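Local coordinates for DspB (Aggregatibacter actinomycetemcomitans, PDB 1YHT), which hydrolyses terminal N-acetylhexosamine residues as a family 20 glycoside hydrolase and disperses biofilms, probably by cutting their polysaccharide matrix, at residues E63-L67 against N68-E72; D169-G172 against D173-Q176. One frame throughout, in Å; residues are numbered along the deposited sequence.

Interaction 1: E63-L67 against N68-E72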
loop_
_atom_site.group_PDB
_atom_site.type_symbol
_atom_site.label_atom_id
_atom_site.label_comp_id
_atom_site.label_asym_id
_atom_site.label_seq_id
_atom_site.Cartn_x
_atom_site.Cartn_y
_atom_site.Cartn_z
ATOM N N GLU A 63 13.313 9.056 4.584
ATOM C CA GLU A 63 13.735 10.222 5.286
ATOM C C GLU A 63 12.576 11.212 5.487
ATOM O O GLU A 63 11.644 11.316 4.647
ATOM C CB GLU A 63 14.893 10.887 4.534
ATOM C CG GLU A 63 15.539 12.032 5.273
ATOM C CD GLU A 63 16.933 12.426 4.781
ATOM O OE1 GLU A 63 17.440 11.943 3.730
ATOM O OE2 GLU A 63 17.543 13.197 5.519
ATOM N N SER A 64 12.666 11.974 6.579
ATOM C CA SER A 64 11.607 12.931 6.952
ATOM C C SER A 64 12.147 14.087 7.798
ATOM O O SER A 64 12.742 13.851 8.852
ATOM C CB SER A 64 10.506 12.255 7.767
ATOM O OG SER A 64 9.505 13.205 8.149
ATOM N N HIS A 65 11.927 15.317 7.325
ATOM C CA HIS A 65 12.084 16.514 8.175
ATOM C C HIS A 65 11.024 16.555 9.297
ATOM O O HIS A 65 11.333 16.762 10.450
ATOM C CB HIS A 65 11.939 17.797 7.334
ATOM C CG HIS A 65 13.187 18.235 6.628
ATOM N ND1 HIS A 65 13.782 17.498 5.628
ATOM C CD2 HIS A 65 13.901 19.385 6.734
ATOM C CE1 HIS A 65 14.845 18.157 5.185
ATOM N NE2 HIS A 65 14.954 19.300 5.861
ATOM N N LEU A 66 9.759 16.331 8.932
ATOM C CA LEU A 66 8.651 16.451 9.905
ATOM C C LEU A 66 8.758 15.467 11.064
ATOM O O LEU A 66 8.448 15.805 12.229
ATOM C CB LEU A 66 7.295 16.281 9.179
ATOM C CG LEU A 66 6.554 17.521 8.662
ATOM C CD1 LEU A 66 7.379 18.360 7.839
ATOM C CD2 LEU A 66 5.353 17.104 7.845
ATOM N N LEU A 67 9.161 14.236 10.762
ATOM C CA LEU A 67 9.353 13.214 11.799
ATOM C C LEU A 67 10.788 13.155 12.328
ATOM O O LEU A 67 11.094 12.346 13.177
ATOM C CB LEU A 67 8.902 11.857 11.307
ATOM C CG LEU A 67 7.497 11.839 10.699
ATOM C CD1 LEU A 67 7.252 10.529 10.052
ATOM C CD2 LEU A 67 6.407 12.127 11.712
ATOM N N ASN A 68 11.629 14.047 11.825
ATOM C CA ASN A 68 13.020 14.194 12.204
ATOM C C ASN A 68 13.825 12.865 12.147
ATOM O O ASN A 68 14.364 12.412 13.141
ATOM C CB ASN A 68 13.180 14.903 13.575
ATOM C CG ASN A 68 14.597 15.356 13.816
ATOM O OD1 ASN A 68 15.385 15.447 12.879
ATOM N ND2 ASN A 68 14.940 15.650 15.073
ATOM N N GLN A 69 13.809 12.241 10.973
ATOM C CA GLN A 69 14.536 11.035 10.657
ATOM C C GLN A 69 15.420 11.433 9.522
ATOM O O GLN A 69 14.983 11.479 8.353
ATOM C CB GLN A 69 13.576 9.903 10.234
ATOM C CG GLN A 69 14.328 8.662 9.763
ATOM C CD GLN A 69 13.481 7.421 9.792
ATOM O OE1 GLN A 69 13.512 6.680 10.782
ATOM N NE2 GLN A 69 12.728 7.171 8.688
ATOM N N ARG A 70 16.645 11.811 9.857
ATOM C CA ARG A 70 17.511 12.481 8.926
ATOM C C ARG A 70 18.765 11.630 8.655
ATOM O O ARG A 70 19.332 10.972 9.561
ATOM C CB ARG A 70 17.873 13.876 9.441
ATOM C CG ARG A 70 16.705 14.905 9.588
ATOM C CD ARG A 70 15.887 15.128 8.316
ATOM N NE ARG A 70 16.669 15.336 7.106
ATOM C CZ ARG A 70 17.286 16.469 6.769
ATOM N NH1 ARG A 70 17.249 17.523 7.573
ATOM N NH2 ARG A 70 17.980 16.555 5.639
ATOM N N ALA A 71 19.192 11.654 7.390
ATOM C CA ALA A 71 20.379 10.905 6.946
ATOM C C ALA A 71 21.643 11.313 7.731
ATOM O O ALA A 71 22.460 10.470 8.122
ATOM C CB ALA A 71 20.599 11.068 5.493
ATOM N N GLU A 72 21.751 12.587 8.019
ATOM C CA GLU A 72 22.866 13.082 8.759
ATOM C C GLU A 72 22.907 12.519 10.183
ATOM O O GLU A 72 24.011 12.411 10.727
ATOM C CB GLU A 72 22.830 14.619 8.724
ATOM C CG GLU A 72 24.099 15.368 9.012
ATOM C CD GLU A 72 23.967 16.842 8.572
ATOM O OE1 GLU A 72 24.160 17.099 7.347
ATOM O OE2 GLU A 72 23.633 17.708 9.422
#

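Interaction 2: D169-G172 against D173-Q176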
loop_
_atom_site.group_PDB
_atom_site.type_symbol
_atom_site.label_atom_id
_atom_site.label_comp_id
_atom_site.label_asym_id
_atom_site.label_seq_id
_atom_site.Cartn_x
_atom_site.Cartn_y
_atom_site.Cartn_z
ATOM N N ASP A 169 6.056 16.268 -1.757
ATOM C CA ASP A 169 7.280 16.974 -2.153
ATOM C C ASP A 169 8.458 16.036 -2.484
ATOM O O ASP A 169 9.200 16.253 -3.451
ATOM C CB ASP A 169 7.746 17.922 -1.062
ATOM C CG ASP A 169 6.869 19.162 -0.942
ATOM O OD1 ASP A 169 6.053 19.419 -1.837
ATOM O OD2 ASP A 169 7.030 19.881 0.036
ATOM N N ILE A 170 8.615 14.995 -1.689
ATOM C CA ILE A 170 9.652 13.975 -1.907
ATOM C C ILE A 170 9.499 13.234 -3.255
ATOM O O ILE A 170 10.450 13.131 -4.004
ATOM C CB ILE A 170 9.666 12.960 -0.757
ATOM C CG1 ILE A 170 10.162 13.596 0.549
ATOM C CG2 ILE A 170 10.571 11.757 -1.054
ATOM C CD1 ILE A 170 9.874 12.682 1.819
ATOM N N PHE A 171 8.300 12.743 -3.562
ATOM C CA PHE A 171 8.068 11.986 -4.802
ATOM C C PHE A 171 7.917 12.907 -6.020
ATOM O O PHE A 171 8.217 12.510 -7.155
ATOM C CB PHE A 171 6.886 11.015 -4.638
ATOM C CG PHE A 171 7.221 9.863 -3.739
ATOM C CD1 PHE A 171 7.703 8.660 -4.279
ATOM C CD2 PHE A 171 7.202 10.009 -2.369
ATOM C CE1 PHE A 171 8.093 7.609 -3.455
ATOM C CE2 PHE A 171 7.613 8.959 -1.517
ATOM C CZ PHE A 171 8.038 7.777 -2.040
ATOM N N GLY A 172 7.466 14.133 -5.777
ATOM C CA GLY A 172 7.292 15.130 -6.840
ATOM C C GLY A 172 6.581 14.580 -8.089
ATOM O O GLY A 172 5.635 13.814 -7.969
ATOM N N ASP A 173 7.063 14.938 -9.287
ATOM C CA ASP A 173 6.331 14.585 -10.533
ATOM C C ASP A 173 6.418 13.114 -10.980
ATOM O O ASP A 173 5.915 12.765 -12.046
ATOM C CB ASP A 173 6.702 15.548 -11.706
ATOM C CG ASP A 173 8.109 15.361 -12.223
ATOM O OD1 ASP A 173 8.858 14.454 -11.798
ATOM O OD2 ASP A 173 8.481 16.147 -13.106
ATOM N N THR A 174 7.041 12.256 -10.170
ATOM C CA THR A 174 7.041 10.812 -10.454
ATOM C C THR A 174 5.706 10.176 -10.097
ATOM O O THR A 174 5.473 9.010 -10.428
ATOM C CB THR A 174 8.142 10.075 -9.683
ATOM O OG1 THR A 174 7.878 10.128 -8.260
ATOM C CG2 THR A 174 9.514 10.685 -10.007
ATOM N N SER A 175 4.825 10.948 -9.440
ATOM C CA SER A 175 3.624 10.423 -8.813
ATOM C C SER A 175 2.420 11.206 -9.292
ATOM O O SER A 175 2.415 12.433 -9.218
ATOM C CB SER A 175 3.759 10.512 -7.275
ATOM O OG SER A 175 2.536 10.120 -6.661
ATOM N N GLN A 176 1.418 10.504 -9.819
ATOM C CA GLN A 176 0.108 11.104 -10.114
ATOM C C GLN A 176 -1.029 10.652 -9.198
ATOM O O GLN A 176 -2.163 11.199 -9.271
ATOM C CB GLN A 176 -0.247 10.844 -11.581
ATOM C CG GLN A 176 0.681 11.629 -12.517
ATOM C CD GLN A 176 2.015 10.963 -12.719
ATOM O OE1 GLN A 176 2.082 9.785 -13.060
ATOM N NE2 GLN A 176 3.081 11.693 -12.487
#

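Interaction 1: E63-L67 against N68-E72
Glu63 and Arg70 meet through a salt bridge in which a single carboxylate oxygen does most of the work. OE2 of Glu63 takes NE of Arg70 at 2.8 Å, on its anti side, and a weak bond from NH2 is added. From the opposite face of the carboxylate, well out of its plane, the backbone N of Ala71 comes to the same OE2 at 2.9 Å, nearly straight with 174° at the hydrogen. Two full bonds from two sides should hold the carboxylate firmly, and the gathered N-H groups probably favour its ionised form. Its other oxygen, OE1, accepts from the backbone N of Tyr94.

The Arg70 chain is folded back at chi2 and chi3, which turns the guanidinium over the ring of His65. The two groups stack with planes 21° apart; CE1 of His65 lies over the guanidinium centre, 3.4 Å from Arg70 CZ, while ND1 of His65 bonds to Tyr94 OH.

The backbone that brings them together is a tight reversal: a type I turn from His65 to Asn68 with a G1 bulge, in which Asn68 and Gln69 both face Ser64. Asn68 N closes the turn on His65 O at 3.1 Å, and its ND2 is hydrogen-bonded to Asp131 OD1 of helix 122-132. Ser64 and Gln69 form an antiparallel hydrogen-bonded pair, Gln69 N reaching Ser64 O at 2.9 Å and Ser64 N returning the bond to Gln69 O. Ser64 OG accepts from Leu67 N at 2.8 Å, an ST motif, and is also hydrogen-bonded to Glu166 OE1 of helix 154-171, whose OE2 takes Leu66 N.

Interaction 2: D169-G172 against D173-Q176
The Phe171 ring has Thr174 OG1 at its edge, near the ring plane, and this OG1 lies 3.9 Å from Phe171 CB. The ring itself packs on Leu111 and Pro113 of strand 110-117. CB of Ser175 packs on CB of Phe171 at 4.1 Å.

The carbonyl of Phe171 is gripped twice by one residue. Thr174 OG1 donates to Phe171 O at 2.6 Å. The backbone N of Thr174 gives a longer bond to the same Phe171 O, at 3.2 Å. Both donors come from the same face of the carbonyl plane, each tilted a little under 30° from it. The hydroxyl bond depends on chi1 of Thr174, which at 66° sets OG1 between its own backbone N and carbonyl carbon, close to Phe171 O.

Gly172 is where the chain leaves helical geometry, with phi at 46°, and its O receives a weak bond from Ser175 N at 3.3 Å. Asp173 turns outward, where its OD1 forms a salt bridge with Lys105.

This is the C-terminal end of helix 154-171, finished by a glycine of positive phi and a short 3-10 segment. A backbone hydrogen bond between Thr174 and Leu111 ties it to the neighbouring strand 110-117, and the whole is the alpha-beta loop that leads from helix 154-171 into barrel strand 177-181 of a TIM-barrel glycoside hydrolase.

From the N terminus, the chain runs through strand 49-53 of the barrel and enters a long loop, where interaction 1 closes a small reversal before strand 75-76. It then passes a small antiparallel sheet and, among others, helix 94-106, strand 110-117 and helix 122-132 before reaching helix 154-171, whose end interaction 2 turns toward strand 177-181. The two follow in series, neither nested nor crossed, with centres about 18 Å apart. Helix 154-171 joins them: its flank carries the residues that pack on 63-67, and its last turn opens interaction 2. They touch directly where Glu63 O packs against Ile170 CD1 at 3.6 Å.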